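Local coordinates for STM4351 (Salmonella enterica, PDB 2Y7I), which binds arginine with high specificity as a periplasmic solute-binding protein of family 3, probably for arginine uptake, at residues A[13-17]-A[140-144]; A[52-56]-A[118-122]; A[113-119]-A[134-140]. All blocks are in the same frame, centred on the assembly; numbering follows the deposited sequence. Where two conformers were deposited one is given.

Contact 1. Residues A[13-17]-A[140-144]; sequences SATYA and DSYLN. With ZN (zinc ion), chain D; ARG (arginine), chain C.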
ATOM      1  N   SER A  13      13.242   1.518  18.283  1.00 15.07           N
ATOM      2  CA  SER A  13      13.808   0.520  19.178  1.00 15.83           C
ATOM      3  C   SER A  13      14.072  -0.738  18.375  1.00 15.76           C
ATOM      4  O   SER A  13      13.148  -1.515  18.101  1.00 14.96           O
ATOM      5  CB  SER A  13      12.850   0.199  20.322  1.00 15.30           C
ATOM      6  OG  SER A  13      13.484  -0.674  21.239  1.00 17.45           O
ATOM      7  N   ALA A  14      15.335  -0.920  17.998  1.00 17.97           N
ATOM      8  CA  ALA A  14      15.751  -1.972  17.070  1.00 19.11           C
ATOM      9  C   ALA A  14      15.955  -3.330  17.752  1.00 19.90           C
ATOM     10  O   ALA A  14      17.006  -3.953  17.613  1.00 20.67           O
ATOM     11  CB  ALA A  14      17.016  -1.536  16.336  1.00 20.18           C
ATOM     12  N   THR A  15      14.913  -3.777  18.449  1.00 20.18           N
ATOM     13  CA  THR A  15      14.893  -5.000  19.251  1.00 21.08           C
ATOM     14  C   THR A  15      13.870  -5.988  18.692  1.00 19.97           C
ATOM     15  O   THR A  15      13.568  -7.017  19.320  1.00 19.80           O
ATOM     16  CB  THR A  15      14.434  -4.652  20.702  1.00 21.25           C
ATOM     17  OG1 THR A  15      13.190  -3.919  20.650  1.00 22.21           O
ATOM     18  CG2 THR A  15      15.471  -3.797  21.398  1.00 23.38           C
ATOM     19  N   TYR A  16      13.341  -5.678  17.506  1.00 19.14           N
ATOM     20  CA  TYR A  16      12.047  -6.210  17.078  1.00 18.04           C
ATOM     21  C   TYR A  16      11.991  -6.605  15.595  1.00 17.61           C
ATOM     22  O   TYR A  16      11.178  -6.079  14.849  1.00 17.49           O
ATOM     23  CB  TYR A  16      10.958  -5.156  17.403  1.00 17.77           C
ATOM     24  CG  TYR A  16       9.615  -5.714  17.866  1.00 17.57           C
ATOM     25  CD1 TYR A  16       9.542  -6.647  18.901  1.00 18.65           C
ATOM     26  CD2 TYR A  16       8.416  -5.280  17.282  1.00 18.04           C
ATOM     27  CE1 TYR A  16       8.315  -7.160  19.331  1.00 19.14           C
ATOM     28  CE2 TYR A  16       7.184  -5.787  17.703  1.00 17.67           C
ATOM     29  CZ  TYR A  16       7.144  -6.724  18.734  1.00 19.63           C
ATOM     30  OH  TYR A  16       5.936  -7.226  19.177  1.00 19.24           O
ATOM     31  N   ALA A  17      12.850  -7.533  15.173  1.00 17.47           N
ATOM     32  CA  ALA A  17      12.789  -8.074  13.812  1.00 17.58           C
ATOM     33  C   ALA A  17      11.406  -8.668  13.588  1.00 17.13           C
ATOM     34  O   ALA A  17      10.868  -9.293  14.507  1.00 16.71           O
ATOM     35  CB  ALA A  17      13.866  -9.159  13.607  1.00 18.18           C
ATOM     36  N   ASP A 140      13.101  -3.927  28.796  1.00 18.36           N
ATOM     37  CA  ASP A 140      13.271  -2.906  27.756  1.00 19.12           C
ATOM     38  C   ASP A 140      13.812  -3.449  26.427  1.00 19.71           C
ATOM     39  O   ASP A 140      14.262  -2.688  25.562  1.00 20.33           O
ATOM     40  CB  ASP A 140      14.096  -1.713  28.263  1.00 19.51           C
ATOM     41  CG  ASP A 140      13.244  -0.721  29.021  1.00 19.02           C
ATOM     42  OD1 ASP A 140      12.111  -1.094  29.390  1.00 18.03           O
ATOM     43  OD2 ASP A 140      13.674   0.423  29.255  1.00 16.75           O
ATOM     44  N   SER A 141      13.788  -4.767  26.268  1.00 20.63           N
ATOM     45  CA  SER A 141      14.210  -5.375  25.007  1.00 21.22           C
ATOM     46  C   SER A 141      13.725  -6.806  24.915  1.00 20.82           C
ATOM     47  O   SER A 141      14.053  -7.622  25.781  1.00 20.29           O
ATOM     48  CB  SER A 141      15.737  -5.345  24.891  1.00 22.88           C
ATOM     49  OG  SER A 141      16.167  -6.066  23.749  1.00 25.95           O
ATOM     50  N   TYR A 142      12.949  -7.101  23.869  1.00 19.88           N
ATOM     51  CA  TYR A 142      12.539  -8.477  23.591  1.00 20.09           C
ATOM     52  C   TYR A 142      13.737  -9.433  23.547  1.00 20.44           C
ATOM     53  O   TYR A 142      13.608 -10.596  23.914  1.00 20.75           O
ATOM     54  CB  TYR A 142      11.607  -8.565  22.352  1.00 19.29           C
ATOM     55  CG  TYR A 142      10.158  -8.299  22.717  1.00 19.62           C
ATOM     56  CD1 TYR A 142       9.409  -9.257  23.391  1.00 19.99           C
ATOM     57  CD2 TYR A 142       9.542  -7.079  22.414  1.00 19.78           C
ATOM     58  CE1 TYR A 142       8.076  -9.020  23.759  1.00 19.85           C
ATOM     59  CE2 TYR A 142       8.201  -6.831  22.766  1.00 19.39           C
ATOM     60  CZ  TYR A 142       7.475  -7.809  23.447  1.00 19.91           C
ATOM     61  OH  TYR A 142       6.160  -7.572  23.845  1.00 16.07           O
ATOM     62  N   LEU A 143      14.920  -8.936  23.181  1.00 21.18           N
ATOM     63  CA  LEU A 143      16.120  -9.787  23.162  1.00 22.36           C
ATOM     64  C   LEU A 143      16.476 -10.365  24.547  1.00 22.52           C
ATOM     65  O   LEU A 143      16.823 -11.545  24.679  1.00 22.72           O
ATOM     66  CB  LEU A 143      17.338  -9.055  22.564  1.00 23.83           C
ATOM     67  CG  LEU A 143      17.258  -8.233  21.266  1.00 25.67           C
ATOM     68  CD1 LEU A 143      18.668  -7.942  20.717  1.00 28.36           C
ATOM     69  CD2 LEU A 143      16.382  -8.870  20.185  1.00 26.62           C
ATOM     70  N   ASN A 144      16.391  -9.533  25.579  1.00 21.73           N
ATOM     71  CA  ASN A 144      16.616 -10.009  26.947  1.00 21.68           C
ATOM     72  C   ASN A 144      15.517 -10.965  27.411  1.00 20.11           C
ATOM     73  O   ASN A 144      15.769 -11.889  28.183  1.00 19.92           O
ATOM     74  CB  ASN A 144      16.694  -8.825  27.903  1.00 22.28           C
ATOM     75  CG  ASN A 144      17.824  -7.874  27.556  1.00 24.97           C
ATOM     76  OD1 ASN A 144      17.594  -6.705  27.274  1.00 27.31           O
ATOM     77  ND2 ASN A 144      19.049  -8.380  27.568  1.00 28.97           N
TER
HETATM   78 ZN    ZN D1246      12.529   1.603  30.102  1.00 16.19          ZN
HETATM   79  N   ARG C1245       3.156  -3.435  18.519  1.00 13.25           N
HETATM   80  CA  ARG C1245       3.426  -3.371  19.990  1.00 13.72           C
HETATM   81  C   ARG C1245       3.019  -2.004  20.529  1.00 13.54           C
HETATM   82  O   ARG C1245       3.188  -1.734  21.715  1.00 12.77           O
HETATM   83  CB  ARG C1245       4.914  -3.642  20.295  1.00 13.75           C
HETATM   84  CG  ARG C1245       5.889  -2.729  19.530  1.00 14.85           C
HETATM   85  CD  ARG C1245       7.340  -2.925  19.966  1.00 15.37           C
HETATM   86  NE  ARG C1245       8.243  -2.297  18.998  1.00 12.96           N
HETATM   87  CZ  ARG C1245       9.570  -2.263  19.098  1.00 12.44           C
HETATM   88  NH1 ARG C1245      10.201  -2.815  20.137  1.00 12.54           N
HETATM   89  NH2 ARG C1245      10.270  -1.669  18.154  1.00 13.45           N
HETATM   90  OXT ARG C1245       2.534  -1.137  19.778  1.00 13.15           O
HETATM   91  O   HOH W   1      12.727  -1.496  23.757  1.00 24.80           O

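Contact 2. Residues A[52-56]-A[118-122]; sequences QSFDS and ENGTT. With ZN (zinc ion), chain D; ARG (arginine), chain C.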
ATOM      1  N   GLN A  52      16.846   3.362  20.820  1.00 18.49           N
ATOM      2  CA  GLN A  52      16.735   3.450  22.290  1.00 18.94           C
ATOM      3  C   GLN A  52      15.520   2.624  22.730  1.00 17.56           C
ATOM      4  O   GLN A  52      14.773   2.132  21.879  1.00 16.62           O
ATOM      5  CB  GLN A  52      16.643   4.909  22.756  1.00 20.38           C
ATOM      6  CG  GLN A  52      15.413   5.674  22.260  1.00 20.47           C
ATOM      7  CD  GLN A  52      15.440   7.154  22.643  1.00 24.20           C
ATOM      8  OE1 GLN A  52      16.317   7.908  22.215  1.00 26.02           O
ATOM      9  NE2 GLN A  52      14.466   7.577  23.448  1.00 23.46           N
ATOM     10  N   SER A  53      15.323   2.458  24.034  1.00 16.96           N
ATOM     11  CA  SER A  53      14.252   1.578  24.529  1.00 16.04           C
ATOM     12  C   SER A  53      12.873   2.026  24.030  1.00 14.85           C
ATOM     13  O   SER A  53      12.606   3.228  23.910  1.00 14.92           O
ATOM     14  CB  SER A  53      14.289   1.473  26.064  1.00 16.22           C
ATOM     15  OG  SER A  53      14.103   2.737  26.693  1.00 17.99           O
ATOM     16  N   PHE A  54      12.004   1.063  23.738  1.00 13.89           N
ATOM     17  CA  PHE A  54      10.678   1.363  23.165  1.00 13.34           C
ATOM     18  C   PHE A  54       9.872   2.318  24.039  1.00 13.88           C
ATOM     19  O   PHE A  54       9.225   3.243  23.528  1.00 13.98           O
ATOM     20  CB  PHE A  54       9.866   0.076  22.943  1.00 12.49           C
ATOM     21  CG  PHE A  54       8.485   0.325  22.355  1.00 12.60           C
ATOM     22  CD1 PHE A  54       8.322   0.489  20.981  1.00 13.00           C
ATOM     23  CD2 PHE A  54       7.355   0.402  23.182  1.00 12.95           C
ATOM     24  CE1 PHE A  54       7.051   0.714  20.432  1.00 12.45           C
ATOM     25  CE2 PHE A  54       6.081   0.625  22.641  1.00 12.64           C
ATOM     26  CZ  PHE A  54       5.936   0.796  21.270  1.00 12.59           C
ATOM     27  N   ASP A  55       9.926   2.096  25.353  1.00 14.12           N
ATOM     28  CA  ASP A  55       9.149   2.900  26.310  1.00 14.80           C
ATOM     29  C   ASP A  55       9.633   4.342  26.450  1.00 15.85           C
ATOM     30  O   ASP A  55       8.943   5.168  27.059  1.00 16.96           O
ATOM     31  CB  ASP A  55       9.120   2.220  27.684  1.00 15.01           C
ATOM     32  CG  ASP A  55      10.500   2.116  28.329  1.00 15.65           C
ATOM     33  OD1 ASP A  55      11.525   2.363  27.656  1.00 13.95           O
ATOM     34  OD2 ASP A  55      10.556   1.780  29.529  1.00 19.08           O
ATOM     35  N   SER A  56      10.816   4.643  25.906  1.00 15.81           N
ATOM     36  CA  SER A  56      11.381   5.995  25.990  1.00 16.91           C
ATOM     37  C   SER A  56      11.107   6.828  24.735  1.00 16.80           C
ATOM     38  O   SER A  56      11.463   8.010  24.687  1.00 17.49           O
ATOM     39  CB  SER A  56      12.895   5.940  26.237  1.00 17.89           C
ATOM     40  OG  SER A  56      13.578   5.570  25.045  1.00 16.08           O
ATOM     41  N   GLU A 118       7.578  -6.409  26.651  1.00 14.64           N
ATOM     42  CA  GLU A 118       8.308  -5.139  26.640  1.00 15.50           C
ATOM     43  C   GLU A 118       7.540  -4.035  27.360  1.00 15.41           C
ATOM     44  O   GLU A 118       6.325  -3.923  27.199  1.00 14.69           O
ATOM     45  CB  GLU A 118       8.560  -4.715  25.196  1.00 15.69           C
ATOM     46  CG  GLU A 118       9.788  -3.860  24.942  1.00 18.94           C
ATOM     47  CD  GLU A 118      10.147  -3.838  23.459  1.00 19.78           C
ATOM     48  OE1 GLU A 118       9.220  -3.663  22.665  1.00 18.99           O
ATOM     49  OE2 GLU A 118      11.325  -4.058  23.090  1.00 21.04           O
ATOM     50  N   ASN A 119       8.261  -3.226  28.141  1.00 15.33           N
ATOM     51  CA  ASN A 119       7.701  -2.042  28.801  0.50 15.73           C
ATOM     52  C   ASN A 119       7.093  -1.104  27.775  1.00 15.51           C
ATOM     53  O   ASN A 119       7.672  -0.906  26.714  1.00 14.84           O
ATOM     54  CB  ASN A 119       8.796  -1.283  29.556  0.50 16.27           C
ATOM     55  CG  ASN A 119       9.024  -1.816  30.945  0.50 16.55           C
ATOM     56  OD1 ASN A 119       8.072  -2.044  31.692  0.50 15.58           O
ATOM     57  ND2 ASN A 119      10.293  -2.008  31.311  0.50 14.92           N
ATOM     58  N   GLY A 120       5.943  -0.520  28.094  1.00 16.03           N
ATOM     59  CA  GLY A 120       5.329   0.510  27.239  1.00 15.97           C
ATOM     60  C   GLY A 120       4.452   0.015  26.098  1.00 15.57           C
ATOM     61  O   GLY A 120       3.870   0.828  25.352  1.00 15.21           O
ATOM     62  N   THR A 121       4.317  -1.306  25.986  1.00 14.73           N
ATOM     63  CA  THR A 121       3.612  -1.919  24.847  1.00 13.50           C
ATOM     64  C   THR A 121       2.129  -2.202  25.093  1.00 13.44           C
ATOM     65  O   THR A 121       1.663  -2.248  26.239  1.00 13.56           O
ATOM     66  CB  THR A 121       4.300  -3.237  24.367  1.00 13.19           C
ATOM     67  OG1 THR A 121       4.228  -4.237  25.398  1.00 12.91           O
ATOM     68  CG2 THR A 121       5.739  -2.979  24.000  1.00 13.68           C
ATOM     69  N   THR A 122       1.412  -2.416  23.993  1.00 12.82           N
ATOM     70  CA  THR A 122       0.050  -2.959  24.015  1.00 13.05           C
ATOM     71  C   THR A 122       0.020  -4.269  24.789  1.00 12.83           C
ATOM     72  O   THR A 122      -0.907  -4.530  25.558  1.00 13.43           O
ATOM     73  CB  THR A 122      -0.423  -3.254  22.582  1.00 12.62           C
ATOM     74  OG1 THR A 122       0.602  -3.986  21.909  1.00 12.05           O
ATOM     75  CG2 THR A 122      -0.660  -1.952  21.817  1.00 11.54           C
TER
HETATM   76 ZN    ZN D1246      12.529   1.603  30.102  1.00 16.19          ZN
HETATM   77  N   ARG C1245       3.156  -3.435  18.519  1.00 13.25           N
HETATM   78  CA  ARG C1245       3.426  -3.371  19.990  1.00 13.72           C
HETATM   79  C   ARG C1245       3.019  -2.004  20.529  1.00 13.54           C
HETATM   80  O   ARG C1245       3.188  -1.734  21.715  1.00 12.77           O
HETATM   81  CB  ARG C1245       4.914  -3.642  20.295  1.00 13.75           C
HETATM   82  CG  ARG C1245       5.889  -2.729  19.530  1.00 14.85           C
HETATM   83  CD  ARG C1245       7.340  -2.925  19.966  1.00 15.37           C
HETATM   84  NE  ARG C1245       8.243  -2.297  18.998  1.00 12.96           N
HETATM   85  CZ  ARG C1245       9.570  -2.263  19.098  1.00 12.44           C
HETATM   86  NH1 ARG C1245      10.201  -2.815  20.137  1.00 12.54           N
HETATM   87  NH2 ARG C1245      10.270  -1.669  18.154  1.00 13.45           N
HETATM   88  OXT ARG C1245       2.534  -1.137  19.778  1.00 13.15           O
HETATM   89  O   HOH W   1      12.727  -1.496  23.757  1.00 24.80           O
HETATM   90  O   HOH W   2      10.409  -0.565  26.445  1.00 12.60           O

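Contact 3. Residues A[113-119]-A[134-140]; sequences KKVGLEN and ITPVAYD. With ZN (zinc ion), chain D; ARG (arginine), chain C.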
ATOM      1  N   LYS A 113       2.364 -18.278  36.259  1.00 20.39           N
ATOM      2  CA  LYS A 113       3.641 -18.399  35.568  1.00 19.60           C
ATOM      3  C   LYS A 113       4.132 -17.031  35.122  1.00 19.09           C
ATOM      4  O   LYS A 113       3.375 -16.046  35.141  1.00 19.24           O
ATOM      5  CB  LYS A 113       3.537 -19.371  34.375  1.00 19.21           C
ATOM      6  CG  LYS A 113       2.990 -20.783  34.720  1.00 20.60           C
ATOM      7  CD  LYS A 113       3.935 -21.578  35.619  1.00 22.45           C
ATOM      8  CE  LYS A 113       3.361 -22.962  35.914  1.00 25.52           C
ATOM      9  NZ  LYS A 113       4.201 -23.701  36.879  1.00 27.69           N
ATOM     10  N   LYS A 114       5.403 -16.975  34.739  1.00 19.14           N
ATOM     11  CA  LYS A 114       6.051 -15.733  34.327  1.00 18.77           C
ATOM     12  C   LYS A 114       6.075 -15.614  32.817  1.00 17.68           C
ATOM     13  O   LYS A 114       6.555 -16.515  32.120  1.00 16.73           O
ATOM     14  CB  LYS A 114       7.481 -15.653  34.880  1.00 19.79           C
ATOM     15  CG  LYS A 114       7.559 -15.470  36.397  1.00 22.10           C
ATOM     16  CD  LYS A 114       9.007 -15.456  36.891  1.00 24.06           C
ATOM     17  CE  LYS A 114       9.072 -14.974  38.326  1.00 26.93           C
ATOM     18  NZ  LYS A 114      10.483 -14.762  38.809  1.00 29.91           N
ATOM     19  N   VAL A 115       5.549 -14.502  32.315  1.00 16.56           N
ATOM     20  CA  VAL A 115       5.582 -14.210  30.890  1.00 16.05           C
ATOM     21  C   VAL A 115       6.267 -12.858  30.643  1.00 15.73           C
ATOM     22  O   VAL A 115       5.868 -11.832  31.195  1.00 15.29           O
ATOM     23  CB  VAL A 115       4.170 -14.267  30.257  1.00 15.52           C
ATOM     24  CG1 VAL A 115       4.213 -13.829  28.796  1.00 15.47           C
ATOM     25  CG2 VAL A 115       3.609 -15.667  30.346  1.00 16.05           C
ATOM     26  N   GLY A 116       7.318 -12.883  29.822  1.00 15.73           N
ATOM     27  CA  GLY A 116       8.084 -11.684  29.515  1.00 15.65           C
ATOM     28  C   GLY A 116       7.450 -10.881  28.394  1.00 15.04           C
ATOM     29  O   GLY A 116       6.836 -11.437  27.478  1.00 15.01           O
ATOM     30  N   LEU A 117       7.604  -9.565  28.467  1.00 15.31           N
ATOM     31  CA  LEU A 117       7.067  -8.643  27.467  1.00 15.00           C
ATOM     32  C   LEU A 117       7.809  -7.321  27.589  1.00 15.05           C
ATOM     33  O   LEU A 117       8.590  -7.127  28.520  1.00 15.21           O
ATOM     34  CB  LEU A 117       5.552  -8.454  27.638  1.00 15.56           C
ATOM     35  CG  LEU A 117       5.026  -8.344  29.080  1.00 17.23           C
ATOM     36  CD1 LEU A 117       5.271  -6.962  29.688  1.00 18.54           C
ATOM     37  CD2 LEU A 117       3.555  -8.693  29.158  1.00 19.74           C
ATOM     38  N   GLU A 118       7.578  -6.409  26.651  1.00 14.64           N
ATOM     39  CA  GLU A 118       8.308  -5.139  26.640  1.00 15.50           C
ATOM     40  C   GLU A 118       7.540  -4.035  27.360  1.00 15.41           C
ATOM     41  O   GLU A 118       6.325  -3.923  27.199  1.00 14.69           O
ATOM     42  CB  GLU A 118       8.560  -4.715  25.196  1.00 15.69           C
ATOM     43  CG  GLU A 118       9.788  -3.860  24.942  1.00 18.94           C
ATOM     44  CD  GLU A 118      10.147  -3.838  23.459  1.00 19.78           C
ATOM     45  OE1 GLU A 118       9.220  -3.663  22.665  1.00 18.99           O
ATOM     46  OE2 GLU A 118      11.325  -4.058  23.090  1.00 21.04           O
ATOM     47  N   ASN A 119       8.261  -3.226  28.141  1.00 15.33           N
ATOM     48  CA  ASN A 119       7.701  -2.042  28.801  0.50 15.73           C
ATOM     49  C   ASN A 119       7.093  -1.104  27.775  1.00 15.51           C
ATOM     50  O   ASN A 119       7.672  -0.906  26.714  1.00 14.84           O
ATOM     51  CB  ASN A 119       8.796  -1.283  29.556  0.50 16.27           C
ATOM     52  CG  ASN A 119       9.024  -1.816  30.945  0.50 16.55           C
ATOM     53  OD1 ASN A 119       8.072  -2.044  31.692  0.50 15.58           O
ATOM     54  ND2 ASN A 119      10.293  -2.008  31.311  0.50 14.92           N
ATOM     55  N   ILE A 134      -1.546 -14.274  35.467  1.00 19.72           N
ATOM     56  CA  ILE A 134      -0.207 -14.440  34.906  1.00 19.20           C
ATOM     57  C   ILE A 134       0.682 -13.308  35.400  1.00 19.25           C
ATOM     58  O   ILE A 134       0.250 -12.156  35.457  1.00 19.78           O
ATOM     59  CB  ILE A 134      -0.225 -14.447  33.352  1.00 17.89           C
ATOM     60  CG1 ILE A 134      -1.202 -15.513  32.822  1.00 17.02           C
ATOM     61  CG2 ILE A 134       1.187 -14.681  32.813  1.00 17.37           C
ATOM     62  CD1 ILE A 134      -1.430 -15.457  31.318  1.00 12.78           C
ATOM     63  N   THR A 135       1.911 -13.644  35.769  1.00 20.13           N
ATOM     64  CA  THR A 135       2.882 -12.649  36.200  1.00 21.00           C
ATOM     65  C   THR A 135       3.593 -12.064  34.993  1.00 20.34           C
ATOM     66  O   THR A 135       4.326 -12.777  34.291  1.00 19.61           O
ATOM     67  CB  THR A 135       3.920 -13.227  37.179  1.00 21.44           C
ATOM     68  OG1 THR A 135       3.261 -13.688  38.360  1.00 22.77           O
ATOM     69  CG2 THR A 135       4.957 -12.149  37.566  1.00 22.44           C
ATOM     70  N   PRO A 136       3.380 -10.763  34.737  1.00 20.83           N
ATOM     71  CA  PRO A 136       4.083 -10.133  33.632  1.00 20.52           C
ATOM     72  C   PRO A 136       5.473  -9.686  34.086  1.00 20.93           C
ATOM     73  O   PRO A 136       5.636  -9.176  35.207  1.00 22.42           O
ATOM     74  CB  PRO A 136       3.192  -8.934  33.285  1.00 20.68           C
ATOM     75  CG  PRO A 136       2.449  -8.606  34.576  1.00 21.61           C
ATOM     76  CD  PRO A 136       2.545  -9.806  35.492  1.00 22.04           C
ATOM     77  N   VAL A 137       6.476  -9.922  33.251  1.00 19.46           N
ATOM     78  CA  VAL A 137       7.831  -9.529  33.590  1.00 19.19           C
ATOM     79  C   VAL A 137       8.262  -8.575  32.494  1.00 18.34           C
ATOM     80  O   VAL A 137       8.314  -8.954  31.325  1.00 16.91           O
ATOM     81  CB  VAL A 137       8.785 -10.750  33.678  1.00 19.30           C
ATOM     82  CG1 VAL A 137      10.193 -10.316  34.122  1.00 19.99           C
ATOM     83  CG2 VAL A 137       8.221 -11.804  34.632  1.00 19.84           C
ATOM     84  N   ALA A 138       8.554  -7.337  32.886  1.00 18.24           N
ATOM     85  CA  ALA A 138       8.818  -6.253  31.945  1.00 18.26           C
ATOM     86  C   ALA A 138      10.304  -6.178  31.601  1.00 18.35           C
ATOM     87  O   ALA A 138      11.163  -6.291  32.487  1.00 19.16           O
ATOM     88  CB  ALA A 138       8.351  -4.923  32.544  1.00 19.20           C
ATOM     89  N   TYR A 139      10.575  -5.964  30.318  1.00 17.28           N
ATOM     90  CA  TYR A 139      11.924  -5.833  29.770  1.00 17.49           C
ATOM     91  C   TYR A 139      11.959  -4.610  28.870  1.00 17.58           C
ATOM     92  O   TYR A 139      10.961  -4.298  28.227  1.00 16.68           O
ATOM     93  CB  TYR A 139      12.257  -7.061  28.907  1.00 16.62           C
ATOM     94  CG  TYR A 139      12.394  -8.340  29.698  1.00 16.62           C
ATOM     95  CD1 TYR A 139      11.284  -9.149  29.954  1.00 14.57           C
ATOM     96  CD2 TYR A 139      13.633  -8.734  30.201  1.00 16.87           C
ATOM     97  CE1 TYR A 139      11.406 -10.321  30.700  1.00 16.39           C
ATOM     98  CE2 TYR A 139      13.773  -9.922  30.940  1.00 18.15           C
ATOM     99  CZ  TYR A 139      12.653 -10.700  31.191  1.00 16.56           C
ATOM    100  OH  TYR A 139      12.801 -11.851  31.923  1.00 18.38           O
ATOM    101  N   ASP A 140      13.101  -3.927  28.796  1.00 18.36           N
ATOM    102  CA  ASP A 140      13.271  -2.906  27.756  1.00 19.12           C
ATOM    103  C   ASP A 140      13.812  -3.449  26.427  1.00 19.71           C
ATOM    104  O   ASP A 140      14.262  -2.688  25.562  1.00 20.33           O
ATOM    105  CB  ASP A 140      14.096  -1.713  28.263  1.00 19.51           C
ATOM    106  CG  ASP A 140      13.244  -0.721  29.021  1.00 19.02           C
ATOM    107  OD1 ASP A 140      12.111  -1.094  29.390  1.00 18.03           O
ATOM    108  OD2 ASP A 140      13.674   0.423  29.255  1.00 16.75           O
TER
HETATM  109 ZN    ZN D1246      12.529   1.603  30.102  1.00 16.19          ZN
HETATM  110  N   ARG C1245       3.156  -3.435  18.519  1.00 13.25           N
HETATM  111  CA  ARG C1245       3.426  -3.371  19.990  1.00 13.72           C
HETATM  112  C   ARG C1245       3.019  -2.004  20.529  1.00 13.54           C
HETATM  113  O   ARG C1245       3.188  -1.734  21.715  1.00 12.77           O
HETATM  114  CB  ARG C1245       4.914  -3.642  20.295  1.00 13.75           C
HETATM  115  CG  ARG C1245       5.889  -2.729  19.530  1.00 14.85           C
HETATM  116  CD  ARG C1245       7.340  -2.925  19.966  1.00 15.37           C
HETATM  117  NE  ARG C1245       8.243  -2.297  18.998  1.00 12.96           N
HETATM  118  CZ  ARG C1245       9.570  -2.263  19.098  1.00 12.44           C
HETATM  119  NH1 ARG C1245      10.201  -2.815  20.137  1.00 12.54           N
HETATM  120  NH2 ARG C1245      10.270  -1.669  18.154  1.00 13.45           N
HETATM  121  OXT ARG C1245       2.534  -1.137  19.778  1.00 13.15           O
HETATM  122  O   HOH W   1      12.727  -1.496  23.757  1.00 24.80           O
HETATM  123  O   HOH W   2      10.409  -0.565  26.445  1.00 12.60           O
HETATM  124  O   HOH W   3      11.995  -3.704  33.162  1.00 27.87           O

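Contact 1. Residues A[13-17]-A[140-144]
Thr15 and Tyr16 meet Ser141, Tyr142 and Leu143 in a loop-to-helix contact across the arginine cleft. Residues 13-17 follow strand 7-12. Residues 140-144 lead into helix 142-150 of the other lobe, as expected for the two-lobed fold of this family. Thr15 has CG2 trans to its carbonyl carbon, which sets the methyl against Ser141 OG at 3.3 Å; its OG1 bonds Glu118 OE2 of the opposite lobe. Ser141 OG in turn N-caps the helix, accepting from Leu143 N at 3.2 Å. Leu143 reaches back with CD2, 3.5 Å from Thr15 O. Tyr16 and Tyr142 run side by side and point the same way. Tyr16 CE1 lies 3.3 Å from Tyr142 CD2, and the ring planes are inclined by 32°. The far hydroxyls are held separately, Tyr16 OH by Asp160 and Tyr142 OH by Phe158 O. The bound arginine lies along one face of the Tyr16 ring, its CD 3.6 Å above the plane. Its NH2 donates to Ser13 O at 2.9 Å. A water links Ser13 OG to Asp140 O. No direct hydrogen bond joins the two segments. The chemistry implies joining by van der Waals contact and this water, with arginine reaching the other lobe through Glu118.

Contact 2. Residues A[52-56]-A[118-122]
Phe54 and Asp55 pack directly on the turn 118-121, between the bound arginine and a zinc site. The Phe54 ring lies over the arginine side chain, with the ligand CD 3.6 Å above one face. Its edge meets the backbone of the turn: Phe54 CE2 is 3.5 Å from Gly120 O, close to the ring plane. Thr121 CG2 touches Phe54 CD2 obliquely. With CG trans to the backbone N (chi1 180°), the ring is directed between turn and ligand. Glu118 OE1 accepts from arginine NH1 at 2.8 Å. Its carboxylate plane is nearly parallel to the Phe54 ring (4°), and the two side chains cross at about a right angle. Pairing with the guanidinium probably favours the charged form of Glu118. Thr122 N donates to the ligand carboxylate O at 3.0 Å, in a fairly straight bond (161°). Asp55 OD2 binds zinc at 2.1 Å and also packs on Asn119 CB, 3.5 Å away.

The second shell fixes these groups. Ser53 OG donates to Asp55 OD1 at 2.8 Å, which steadies the zinc-binding carboxylate. One water bridges Asp55 N to Asn119 O. Another accepts from Phe54 N and donates weakly to Glu118 OE2, which is also bonded to Thr15 OG1. Residues 118-121 form a type II turn with Gly120 at its third position. Gly120 CA comes 4.2 Å from Asp55 CB, so the backbones lie close. Thr121 OG1 donates to Glu118 O and caps Gln124 N. Gln124 OE1 accepts from Gly120 N and its NE2 donates to Asn119 OD1, while Asn119 ND2 binds Asp140 OD1.

The turn connects strand 114-118 to helix 122-130. The facing loop connects strand 46-51 to helix 57-62, so two strand-to-helix junctions meet over the ligand.

Contact 3. Residues A[113-119]-A[134-140]
Strands 114-118 and 135-139 are the parallel pair of a beta-alpha-beta unit, joined through helix 122-130. The bonds step regularly from Thr135 N to Lys113 O at one end to Asn119 N to Tyr139 O at the other. Next to the first, Val115 N donates to Thr135 O at 2.9 Å in a nearly straight bond (172°), while Val115 O accepts from Val137 N. On one face, Val115 CG2 packs 3.6 Å from Ile134 CG2. Leu117 CD2 lies alongside Pro136 CB at 4.1 Å. On the face of Gly116 and Val137, the Tyr139 ring turns its edge to the neighbouring strand, with CE1 3.8 Å from Gly116 CA. Tyr139 OH reaches Asp148. At the C-terminal end, in one of two conformers, Asn119 ND2 donates to Asp140 OD1 at 2.8 Å. The bond is straight (165°), with amide and carboxylate planes almost perpendicular (89°). It braces the carboxylate whose OD2 binds zinc at 1.9 Å. Helix 122-130 covers Val115 and Leu117, and helix 142-150 packs on Tyr139. Strand 135-139 is an edge strand of the mixed five-stranded sheet within this chain, and strand 156-160 flanks 114-118 on its other side.

Overall arrangement
Contacts 1 and 2 line the arginine site; contact 3 leads up to it and reaches it through Glu118. Contact 3 supplies the strand pair whose C-terminal ends carry Glu118 and Asp140. Contacts 1 and 2, with centres 9 Å apart, continue from these ends across the cleft. Together they sandwich the ligand side chain, Tyr16 on one side and Phe54 on the opposite side. Glu118 links them, since its OE2 lies 3.1 Å from Thr15 OG1. One zinc ion ties contact 2 to the other two: Asp55 OD2 and Asp140 OD2 both bind it. Asp55 OD2 is 3.3 Å from Asp140 OD1, a pair of like charges that the metal probably offsets. Zinc and arginine thus bridge the same two sides.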